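Local coordinates for probable leucine/isoleucine/valine-binding protein (Rhodopirellula baltica, PDB 4KV7), which probably binds branched-chain amino acids or related small ligands, as a member of the leucine-binding family of periplasmic binding proteins, at residues P75-L80 with I99-I104; A63-D66 with A71-A74; T24-P29 with L33-R38; L18-S23 with A43-A48. The protein carries 1 engineered substitution. One frame throughout, in Å; residues are numbered along the deposited sequence.

Contact 1 (P75-L80 with I99-I104); sequences PNMHRL and ITAIPI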
loop_
_atom_site.group_PDB
_atom_site.type_symbol
_atom_site.label_atom_id
_atom_site.label_comp_id
_atom_site.label_asym_id
_atom_site.label_seq_id
_atom_site.Cartn_x
_atom_site.Cartn_y
_atom_site.Cartn_z
ATOM N N PRO A 75 -4.277 -16.308 13.509
ATOM C CA PRO A 75 -5.606 -16.708 13.993
ATOM C C PRO A 75 -6.740 -15.903 13.347
ATOM O O PRO A 75 -7.822 -16.451 13.144
ATOM C CB PRO A 75 -5.532 -16.457 15.510
ATOM C CG PRO A 75 -4.381 -15.523 15.699
ATOM C CD PRO A 75 -3.413 -15.822 14.599
ATOM N N ASN A 76 -6.499 -14.641 13.010
ATOM C CA ASN A 76 -7.523 -13.856 12.330
ATOM C C ASN A 76 -7.900 -14.496 10.997
ATOM O O ASN A 76 -9.074 -14.593 10.657
ATOM C CB ASN A 76 -7.034 -12.433 12.060
ATOM C CG ASN A 76 -7.006 -11.558 13.297
ATOM O OD1 ASN A 76 -7.409 -11.967 14.371
ATOM N ND2 ASN A 76 -6.532 -10.330 13.136
HETATM N N MSE A 77 -6.892 -14.931 10.243
HETATM C CA MSE A 77 -7.125 -15.514 8.928
HETATM C C MSE A 77 -7.854 -16.847 9.032
HETATM O O MSE A 77 -8.703 -17.164 8.201
HETATM C CB MSE A 77 -5.816 -15.675 8.162
HETATM C CG MSE A 77 -5.227 -14.338 7.695
HETATM SE SE MSE A 77 -6.286 -13.475 6.297
HETATM C CE MSE A 77 -6.172 -14.953 4.988
ATOM N N HIS A 78 -7.525 -17.633 10.050
ATOM C CA HIS A 78 -8.248 -18.877 10.268
ATOM C C HIS A 78 -9.723 -18.591 10.552
ATOM O O HIS A 78 -10.596 -19.258 10.009
ATOM C CB HIS A 78 -7.606 -19.702 11.386
ATOM C CG HIS A 78 -6.336 -20.380 10.971
ATOM N ND1 HIS A 78 -6.294 -21.320 9.963
ATOM C CD2 HIS A 78 -5.065 -20.248 11.415
ATOM C CE1 HIS A 78 -5.052 -21.740 9.807
ATOM N NE2 HIS A 78 -4.287 -21.112 10.681
ATOM N N ARG A 79 -9.998 -17.581 11.371
ATOM C CA ARG A 79 -11.382 -17.242 11.684
ATOM C C ARG A 79 -12.130 -16.728 10.454
ATOM O O ARG A 79 -13.278 -17.111 10.215
ATOM C CB ARG A 79 -11.461 -16.236 12.842
ATOM C CG ARG A 79 -10.997 -16.796 14.187
ATOM C CD ARG A 79 -11.755 -16.194 15.375
ATOM N NE ARG A 79 -11.680 -14.734 15.406
ATOM C CZ ARG A 79 -10.684 -14.041 15.950
ATOM N NH1 ARG A 79 -9.655 -14.674 16.502
ATOM N NH2 ARG A 79 -10.710 -12.715 15.933
ATOM N N LEU A 80 -11.479 -15.881 9.663
ATOM C CA LEU A 80 -12.115 -15.315 8.479
ATOM C C LEU A 80 -12.452 -16.392 7.453
ATOM O O LEU A 80 -13.531 -16.377 6.861
ATOM C CB LEU A 80 -11.222 -14.245 7.838
ATOM C CG LEU A 80 -11.057 -12.965 8.656
ATOM C CD1 LEU A 80 -9.951 -12.117 8.057
ATOM C CD2 LEU A 80 -12.365 -12.201 8.704
ATOM N N ILE A 99 2.735 -12.651 4.361
ATOM C CA ILE A 99 3.483 -13.890 4.233
ATOM C C ILE A 99 2.893 -14.983 5.142
ATOM O O ILE A 99 2.849 -16.162 4.773
ATOM C CB ILE A 99 4.985 -13.634 4.434
ATOM C CG1 ILE A 99 5.536 -12.908 3.199
ATOM C CG2 ILE A 99 5.731 -14.932 4.687
ATOM C CD1 ILE A 99 6.908 -12.301 3.390
ATOM N N THR A 100 2.406 -14.584 6.313
ATOM C CA THR A 100 1.660 -15.478 7.195
ATOM C C THR A 100 0.246 -15.787 6.670
ATOM O O THR A 100 -0.238 -16.924 6.768
ATOM C CB THR A 100 1.584 -14.861 8.603
ATOM O OG1 THR A 100 2.912 -14.757 9.135
ATOM C CG2 THR A 100 0.707 -15.690 9.537
ATOM N N ALA A 101 -0.415 -14.780 6.109
ATOM C CA ALA A 101 -1.804 -14.917 5.706
ATOM C C ALA A 101 -2.000 -15.753 4.450
ATOM O O ALA A 101 -2.965 -16.514 4.344
ATOM C CB ALA A 101 -2.401 -13.552 5.498
ATOM N N ILE A 102 -1.108 -15.586 3.483
ATOM C CA ILE A 102 -1.290 -16.182 2.166
ATOM C C ILE A 102 -1.449 -17.709 2.150
ATOM O O ILE A 102 -2.340 -18.213 1.466
ATOM C CB ILE A 102 -0.225 -15.673 1.173
ATOM C CG1 ILE A 102 -0.546 -14.221 0.805
ATOM C CG2 ILE A 102 -0.185 -16.537 -0.075
ATOM C CD1 ILE A 102 0.586 -13.488 0.110
ATOM N N PRO A 103 -0.621 -18.459 2.909
ATOM C CA PRO A 103 -0.835 -19.913 2.889
ATOM C C PRO A 103 -2.225 -20.321 3.377
ATOM O O PRO A 103 -2.756 -21.336 2.935
ATOM C CB PRO A 103 0.241 -20.438 3.842
ATOM C CG PRO A 103 1.323 -19.404 3.781
ATOM C CD PRO A 103 0.616 -18.097 3.631
ATOM N N ILE A 104 -2.801 -19.538 4.282
ATOM C CA ILE A 104 -4.132 -19.834 4.799
ATOM C C ILE A 104 -5.187 -19.547 3.728
ATOM O O ILE A 104 -6.109 -20.337 3.527
ATOM C CB ILE A 104 -4.400 -19.060 6.104
ATOM C CG1 ILE A 104 -3.365 -19.464 7.160
ATOM C CG2 ILE A 104 -5.809 -19.336 6.605
ATOM C CD1 ILE A 104 -3.306 -18.559 8.379
#
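Two neighbouring helices, 70-81 and 95-107, meet here through an apolar contact between Met77 and His78 on one and Ala101 and Ile104 on the other. The short segments run nearly the same way, their axes 9.4 Å apart at closest approach and 27° from parallel. Met77, a selenomethionine, bends at both chi2 and chi3 (-69° and -59°), which lays its chain along Ala101: CG rests 3.7 Å from Ala101 CB, and the terminal CE reaches to 3.6 Å from Ala101 O. Ile104, one turn on from Ala101, packs against both Met77 and His78. Its CD1 lies 3.8 Å from Met77 CB and also sits over one face of the His78 imidazole as a CH-pi contact, 3.9 Å from the ring centroid and offset toward the rim, with NE2 the nearest ring atom. Replacing Ile104 with an alanine would take CG1, CG2 and CD1 away, and would probably open a gap beside Met77 and leave the His78 ring freer to turn. Behind this interface, Asn76 and Leu80 touch Leu64. On the far helix, Ala101 and Ile102 pack against Phe112, so one helix of the pair rests on strand 57-65 and the other on strand 112-113.

Contact 2 (A63-D66 with A71-A74); sequences ALDD and ARTA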
loop_
_atom_site.group_PDB
_atom_site.type_symbol
_atom_site.label_atom_id
_atom_site.label_comp_id
_atom_site.label_asym_id
_atom_site.label_seq_id
_atom_site.Cartn_x
_atom_site.Cartn_y
_atom_site.Cartn_z
ATOM N N ALA A 63 -13.712 -7.010 9.591
ATOM C CA ALA A 63 -12.352 -6.504 9.726
ATOM C C ALA A 63 -11.812 -6.798 11.116
ATOM O O ALA A 63 -12.359 -6.322 12.114
ATOM C CB ALA A 63 -12.314 -5.012 9.446
ATOM N N LEU A 64 -10.750 -7.594 11.168
ATOM C CA LEU A 64 -10.135 -8.013 12.416
ATOM C C LEU A 64 -8.783 -7.321 12.553
ATOM O O LEU A 64 -8.047 -7.182 11.577
ATOM C CB LEU A 64 -9.955 -9.529 12.424
ATOM C CG LEU A 64 -11.229 -10.347 12.174
ATOM C CD1 LEU A 64 -10.957 -11.843 12.263
ATOM C CD2 LEU A 64 -12.355 -9.949 13.123
ATOM N N ASP A 65 -8.468 -6.892 13.769
ATOM C CA ASP A 65 -7.222 -6.203 14.073
ATOM C C ASP A 65 -6.098 -7.205 14.291
ATOM O O ASP A 65 -6.232 -8.130 15.084
ATOM C CB ASP A 65 -7.430 -5.378 15.346
ATOM C CG ASP A 65 -6.247 -4.481 15.699
ATOM O OD1 ASP A 65 -5.361 -4.219 14.861
ATOM O OD2 ASP A 65 -6.244 -4.008 16.861
ATOM N N ASP A 66 -4.987 -7.015 13.589
ATOM C CA ASP A 66 -3.757 -7.749 13.904
ATOM C C ASP A 66 -2.600 -6.867 14.352
ATOM O O ASP A 66 -1.510 -7.371 14.601
ATOM C CB ASP A 66 -3.321 -8.719 12.790
ATOM C CG ASP A 66 -3.013 -8.037 11.472
ATOM O OD1 ASP A 66 -2.677 -6.830 11.444
ATOM O OD2 ASP A 66 -3.087 -8.748 10.442
ATOM N N ALA A 71 1.789 -12.697 14.266
ATOM C CA ALA A 71 1.274 -13.587 15.303
ATOM C C ALA A 71 -0.235 -13.444 15.479
ATOM O O ALA A 71 -0.907 -14.392 15.891
ATOM C CB ALA A 71 1.989 -13.353 16.633
ATOM N N ARG A 72 -0.763 -12.259 15.193
ATOM C CA ARG A 72 -2.198 -12.036 15.256
ATOM C C ARG A 72 -2.884 -12.285 13.923
ATOM O O ARG A 72 -4.056 -12.656 13.886
ATOM C CB ARG A 72 -2.506 -10.635 15.786
ATOM C CG ARG A 72 -2.061 -10.463 17.230
ATOM C CD ARG A 72 -1.983 -9.009 17.645
ATOM N NE ARG A 72 -3.293 -8.366 17.654
ATOM C CZ ARG A 72 -3.483 -7.077 17.926
ATOM N NH1 ARG A 72 -2.445 -6.291 18.191
ATOM N NH2 ARG A 72 -4.706 -6.573 17.919
ATOM N N THR A 73 -2.150 -12.092 12.827
ATOM C CA THR A 73 -2.689 -12.343 11.499
ATOM C C THR A 73 -3.147 -13.784 11.342
ATOM O O THR A 73 -4.208 -14.035 10.789
ATOM C CB THR A 73 -1.648 -12.041 10.412
ATOM O OG1 THR A 73 -1.131 -10.717 10.594
ATOM C CG2 THR A 73 -2.259 -12.155 9.012
ATOM N N ALA A 74 -2.351 -14.734 11.819
ATOM C CA ALA A 74 -2.678 -16.139 11.613
ATOM C C ALA A 74 -4.041 -16.540 12.201
ATOM O O ALA A 74 -4.890 -17.044 11.461
ATOM C CB ALA A 74 -1.545 -17.052 12.102
#
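The turn that takes strand 57-65 into helix 70-81 is closed by two acidic residues, Asp65 and Asp66, gripping Arg72 and Thr73 in the first turn of the helix. Asp66 is the inner one. Its CG stands between the backbone N and the carbonyl carbon (chi1 61°), which brings the carboxylate round to Thr73. There Thr73 OG1, also hydrogen-bonded to Glu69 O, donates to Asp66 OD2 over 2.8 Å, coming from above the carboxylate plane, 60° out of it. The same OD2 is bonded to Ser23 OG, and OD1 takes the backbone N of Tyr68, so this buried group is held at both oxygens. Arg72 works on the outer side. Its CB packs 3.6 Å from Asp66 CB, and the guanidinium lays one face over the Asp66 carbonyl carbon, with CZ 3.7 Å from Asp66 C. NH2 then reaches Asp65 OD2 at 3.2 Å, a salt bridge whose hydrogen bond is weak because it is bent (127° at the hydrogen). Asp65 OD2 has a second partner in Ser27 OG. With an alanine in place of Asp66, Ser23 OG and the Tyr68 amide would lose an acceptor and Thr73 OG1 would keep just Glu69 O of the partners described, which would probably slacken the turn. Asp65 OD1 to Gly67 N and Asp66 OD1 to Tyr68 N make successive Asx turns, placed at the carboxyl end of a parallel strand, where the beta-alpha loops of Rossmann-like periplasmic binding domains lie.

Contact 3 (T24-P29 with L33-R38); sequences TALSGP and LGINMR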
loop_
_atom_site.group_PDB
_atom_site.type_symbol
_atom_site.label_atom_id
_atom_site.label_comp_id
_atom_site.label_asym_id
_atom_site.label_seq_id
_atom_site.Cartn_x
_atom_site.Cartn_y
_atom_site.Cartn_z
ATOM N N THR A 24 -5.910 -6.652 9.637
ATOM C CA THR A 24 -5.117 -5.466 9.385
ATOM C C THR A 24 -4.819 -4.673 10.641
ATOM O O THR A 24 -5.361 -4.938 11.705
ATOM C CB THR A 24 -5.824 -4.579 8.354
ATOM O OG1 THR A 24 -4.845 -3.775 7.690
ATOM C CG2 THR A 24 -6.914 -3.700 8.992
ATOM N N ALA A 25 -3.946 -3.685 10.499
ATOM C CA ALA A 25 -3.536 -2.858 11.625
ATOM C C ALA A 25 -4.611 -1.817 11.928
ATOM O O ALA A 25 -4.660 -0.755 11.303
ATOM C CB ALA A 25 -2.208 -2.182 11.316
ATOM N N LEU A 26 -5.482 -2.132 12.882
ATOM C CA LEU A 26 -6.510 -1.197 13.327
ATOM C C LEU A 26 -6.126 -0.530 14.644
ATOM O O LEU A 26 -6.781 0.415 15.075
ATOM C CB LEU A 26 -7.868 -1.893 13.467
ATOM C CG LEU A 26 -8.409 -2.496 12.169
ATOM C CD1 LEU A 26 -9.680 -3.292 12.432
ATOM C CD2 LEU A 26 -8.662 -1.412 11.120
ATOM N N SER A 27 -5.067 -1.025 15.277
ATOM C CA SER A 27 -4.506 -0.420 16.475
ATOM C C SER A 27 -2.995 -0.567 16.388
ATOM O O SER A 27 -2.466 -1.207 15.484
ATOM C CB SER A 27 -5.016 -1.127 17.731
ATOM O OG SER A 27 -4.492 -2.447 17.811
ATOM N N GLY A 28 -2.295 0.012 17.348
ATOM C CA GLY A 28 -0.848 -0.042 17.347
ATOM C C GLY A 28 -0.222 1.082 16.545
ATOM O O GLY A 28 -0.924 1.940 16.008
ATOM N N PRO A 29 1.106 1.082 16.452
ATOM C CA PRO A 29 1.811 2.246 15.900
ATOM C C PRO A 29 1.649 2.460 14.398
ATOM O O PRO A 29 2.002 3.552 13.949
ATOM C CB PRO A 29 3.283 1.996 16.278
ATOM C CG PRO A 29 3.371 0.544 16.530
ATOM C CD PRO A 29 2.028 0.103 17.051
ATOM N N LEU A 33 -2.635 2.989 8.732
ATOM C CA LEU A 33 -2.648 2.252 7.479
ATOM C C LEU A 33 -3.900 1.389 7.375
ATOM O O LEU A 33 -4.628 1.455 6.379
ATOM C CB LEU A 33 -1.384 1.404 7.347
ATOM C CG LEU A 33 -0.062 2.170 7.416
ATOM C CD1 LEU A 33 1.122 1.241 7.212
ATOM C CD2 LEU A 33 -0.010 3.329 6.417
ATOM N N GLY A 34 -4.169 0.588 8.400
ATOM C CA GLY A 34 -5.331 -0.285 8.353
ATOM C C GLY A 34 -6.635 0.472 8.491
ATOM O O GLY A 34 -7.619 0.153 7.818
ATOM N N ILE A 35 -6.653 1.465 9.372
ATOM C CA ILE A 35 -7.858 2.265 9.574
ATOM C C ILE A 35 -8.305 2.899 8.266
ATOM O O ILE A 35 -9.485 2.859 7.900
ATOM C CB ILE A 35 -7.628 3.349 10.641
ATOM C CG1 ILE A 35 -7.553 2.702 12.029
ATOM C CG2 ILE A 35 -8.732 4.386 10.609
ATOM C CD1 ILE A 35 -7.080 3.625 13.135
ATOM N N ASN A 36 -7.356 3.454 7.531
ATOM C CA ASN A 36 -7.700 4.147 6.302
ATOM C C ASN A 36 -7.959 3.243 5.115
ATOM O O ASN A 36 -8.814 3.568 4.289
ATOM C CB ASN A 36 -6.703 5.265 6.025
ATOM C CG ASN A 36 -6.908 6.423 6.971
ATOM O OD1 ASN A 36 -7.882 7.161 6.849
ATOM N ND2 ASN A 36 -6.044 6.548 7.967
HETATM N N MSE A 37 -7.285 2.096 5.049
HETATM C CA MSE A 37 -7.642 1.098 4.046
HETATM C C MSE A 37 -9.080 0.641 4.267
HETATM O O MSE A 37 -9.866 0.531 3.316
HETATM C CB MSE A 37 -6.712 -0.114 4.115
HETATM C CG MSE A 37 -5.451 -0.014 3.277
HETATM SE SE MSE A 37 -5.790 0.229 1.364
HETATM C CE MSE A 37 -6.357 -1.550 0.864
ATOM N N ARG A 38 -9.428 0.360 5.520
ATOM C CA ARG A 38 -10.778 -0.047 5.857
ATOM C C ARG A 38 -11.790 1.028 5.470
ATOM O O ARG A 38 -12.813 0.717 4.866
ATOM C CB ARG A 38 -10.878 -0.387 7.345
ATOM C CG ARG A 38 -12.300 -0.671 7.812
ATOM C CD ARG A 38 -12.307 -1.187 9.242
ATOM N NE ARG A 38 -13.643 -1.454 9.761
ATOM C CZ ARG A 38 -14.428 -0.526 10.288
ATOM N NH1 ARG A 38 -14.039 0.739 10.353
ATOM N NH2 ARG A 38 -15.625 -0.856 10.751
#
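Leu26 and Gly34 meet where the loop leaving strand 16-24 folds back on the helix that follows it, the beta-alpha connection of a beta-alpha-beta unit. Along Leu26, CB and CG carry the chain without coming within 4.2 Å of segment 33-38, CG being anti to the carbonyl carbon (chi1 -61°), a setting that swings the branched end over the helix backbone. Of the two methyls CD2 alone comes that near: it lies 3.8 Å from Gly34 O, a loose 4.4 Å from Ile35 CG1, and 4.1 Å from Arg38 CD, a turn further along. Ile35 answers from its own side, its CD1 tip 3.8 Å from Leu26 O. The closest fit is at Gly34, in the helix's first turn. Ala25 O stands 3.1 Å from Gly34 CA in a CA-H...O contact, and Thr24 OG1 comes to 3.6 Å from the same CA. A beta carbon at this position would fall 2.0 Å from Ala25 O and would also run into Thr24 CG2, so this close approach depends on the absence of a side chain at Gly34. Thr24 OG1 has its polar partner elsewhere, the backbone N of Val93, while Leu26 N is tied to Asp65 OD1. Around this, Arg38 lies on Leu61 and Ala63 of strand 57-65, and Asn36 and Met37 touch Val302 of helix 301-319; helix 31-50 therefore touches both that strand and that helix.

Contact 4 (L18-S23 with A43-A48); sequences LKFGMS and AAFDEA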
loop_
_atom_site.group_PDB
_atom_site.type_symbol
_atom_site.label_atom_id
_atom_site.label_comp_id
_atom_site.label_asym_id
_atom_site.label_seq_id
_atom_site.Cartn_x
_atom_site.Cartn_y
_atom_site.Cartn_z
ATOM N N LEU A 18 -23.054 -10.797 1.248
ATOM C CA LEU A 18 -21.726 -11.060 0.697
ATOM C C LEU A 18 -20.677 -10.617 1.703
ATOM O O LEU A 18 -20.437 -9.424 1.869
ATOM C CB LEU A 18 -21.538 -10.322 -0.631
ATOM C CG LEU A 18 -22.588 -10.577 -1.713
ATOM C CD1 LEU A 18 -22.270 -9.759 -2.961
ATOM C CD2 LEU A 18 -22.680 -12.062 -2.050
ATOM N N LYS A 19 -20.060 -11.584 2.377
ATOM C CA LYS A 19 -19.078 -11.301 3.419
ATOM C C LYS A 19 -17.654 -11.286 2.888
ATOM O O LYS A 19 -17.195 -12.253 2.278
ATOM C CB LYS A 19 -19.189 -12.336 4.544
ATOM C CG LYS A 19 -20.468 -12.240 5.369
ATOM C CD LYS A 19 -20.559 -13.334 6.432
ATOM C CE LYS A 19 -20.704 -14.699 5.803
ATOM N NZ LYS A 19 -20.876 -15.780 6.831
ATOM N N PHE A 20 -16.967 -10.183 3.138
ATOM C CA PHE A 20 -15.555 -10.062 2.813
ATOM C C PHE A 20 -14.763 -9.884 4.096
ATOM O O PHE A 20 -15.250 -9.277 5.048
ATOM C CB PHE A 20 -15.352 -8.902 1.843
ATOM C CG PHE A 20 -16.002 -9.148 0.523
ATOM C CD1 PHE A 20 -15.418 -10.018 -0.385
ATOM C CD2 PHE A 20 -17.241 -8.603 0.225
ATOM C CE1 PHE A 20 -16.023 -10.297 -1.588
ATOM C CE2 PHE A 20 -17.858 -8.880 -0.985
ATOM C CZ PHE A 20 -17.251 -9.732 -1.893
ATOM N N GLY A 21 -13.553 -10.432 4.140
ATOM C CA GLY A 21 -12.747 -10.349 5.343
ATOM C C GLY A 21 -11.522 -9.477 5.180
ATOM O O GLY A 21 -11.080 -9.198 4.067
HETATM N N MSE A 22 -10.971 -9.050 6.308
HETATM C CA MSE A 22 -9.751 -8.259 6.343
HETATM C C MSE A 22 -9.086 -8.486 7.688
HETATM O O MSE A 22 -9.763 -8.493 8.715
HETATM C CB MSE A 22 -10.106 -6.779 6.151
HETATM C CG MSE A 22 -8.936 -5.787 6.231
HETATM SE SE MSE A 22 -9.492 -3.876 6.259
HETATM C CE MSE A 22 -10.070 -3.766 4.409
ATOM N N SER A 23 -7.775 -8.727 7.675
ATOM C CA SER A 23 -6.965 -8.714 8.895
ATOM C C SER A 23 -5.968 -7.595 8.708
ATOM O O SER A 23 -5.270 -7.561 7.703
ATOM C CB SER A 23 -6.237 -10.038 9.082
ATOM O OG SER A 23 -5.507 -10.044 10.296
ATOM N N ALA A 43 -16.155 3.006 2.157
ATOM C CA ALA A 43 -16.734 4.086 1.363
ATOM C C ALA A 43 -17.175 3.554 -0.004
ATOM O O ALA A 43 -18.236 3.924 -0.517
ATOM C CB ALA A 43 -15.751 5.228 1.202
ATOM N N ALA A 44 -16.361 2.673 -0.587
ATOM C CA ALA A 44 -16.735 2.024 -1.848
ATOM C C ALA A 44 -17.995 1.172 -1.668
ATOM O O ALA A 44 -18.890 1.182 -2.507
ATOM C CB ALA A 44 -15.590 1.183 -2.389
ATOM N N PHE A 45 -18.063 0.430 -0.567
ATOM C CA PHE A 45 -19.236 -0.406 -0.327
ATOM C C PHE A 45 -20.474 0.461 -0.100
ATOM O O PHE A 45 -21.551 0.132 -0.572
ATOM C CB PHE A 45 -19.017 -1.327 0.878
ATOM C CG PHE A 45 -18.100 -2.506 0.621
ATOM C CD1 PHE A 45 -17.428 -2.672 -0.588
ATOM C CD2 PHE A 45 -17.914 -3.460 1.621
ATOM C CE1 PHE A 45 -16.603 -3.780 -0.790
ATOM C CE2 PHE A 45 -17.096 -4.555 1.419
ATOM C CZ PHE A 45 -16.437 -4.711 0.218
ATOM N N ASP A 46 -20.310 1.568 0.626
ATOM C CA ASP A 46 -21.396 2.520 0.861
ATOM C C ASP A 46 -21.956 3.070 -0.446
ATOM O O ASP A 46 -23.172 3.160 -0.639
ATOM C CB ASP A 46 -20.887 3.665 1.744
ATOM C CG ASP A 46 -21.992 4.577 2.219
ATOM O OD1 ASP A 46 -22.842 4.104 3.003
ATOM O OD2 ASP A 46 -22.009 5.763 1.822
ATOM N N GLU A 47 -21.049 3.436 -1.344
ATOM C CA GLU A 47 -21.434 3.951 -2.646
ATOM C C GLU A 47 -22.170 2.898 -3.467
ATOM O O GLU A 47 -23.179 3.196 -4.117
ATOM C CB GLU A 47 -20.201 4.426 -3.409
ATOM C CG GLU A 47 -20.528 4.859 -4.820
ATOM C CD GLU A 47 -19.303 5.226 -5.623
ATOM O OE1 GLU A 47 -18.220 4.719 -5.292
ATOM O OE2 GLU A 47 -19.431 6.022 -6.579
ATOM N N ALA A 48 -21.659 1.668 -3.441
ATOM C CA ALA A 48 -22.281 0.585 -4.196
ATOM C C ALA A 48 -23.713 0.352 -3.724
ATOM O O ALA A 48 -24.597 0.081 -4.531
ATOM C CB ALA A 48 -21.463 -0.691 -4.092
#
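Phe20 and Phe45 touch through their rings, Phe20 CD2 lying 4.0 Å from Phe45 CZ. Their planes are 52° apart and their centroids 6.0 Å, an obliquely set aromatic pair. The backbones stand well apart: the CA atoms of Phe20 and Phe45 are 10.8 Å from each other, and it takes both side chains pointing at each other to bridge from strand to helix. Phe45 has CG anti to its carbonyl carbon (chi1 -75°), which sends the ring out from the helix with CZ leading. In the next shell, Leu59 of strand 57-65 and Leu313 of helix 301-319 each touch both phenylalanines, while Leu87 and Ala88 add to the packing about Phe20. Further out, the backbone of Phe20 is hydrogen-bonded to Lys60 and Ile62 in the parallel sheet. On the other side of the pair, Glu47 anchors helix 31-50 to helix 301-319 through a hydrogen bond to Tyr307 OH. The two phenylalanines lie inside the beta-alpha-beta unit of strand 16-24, helix 31-50 and strand 57-65, with helix 301-319 alongside and helix 281-293 meeting helix 31-50 at Ala43 and Glu47.

How the contacts relate
Contacts 2, 3 and 4 are built on the parallel strands 16-24 and 57-65, and contact 1 joins helix 70-81, which packs on strand 57-65, to helix 95-107. Contacts 3 and 4 share helix 31-50, contact 3 nested within the loop that contact 4 closes; their centres are about 15 Å apart. Contacts 1 and 2 share helix 70-81, centres about 8 Å apart, and Asn76 ND2 reaches Asp65 O at 3.0 Å. Ser23 ties contacts 4, 2 and 1 together, its OG 2.7 Å from Asp66 OD2 and 3.0 Å from Asn76 ND2. Asp66 N is bonded to Thr24 O over 2.8 Å. Contacts 2 and 3 lie at strand ends that, in relatives, border the ligand cleft.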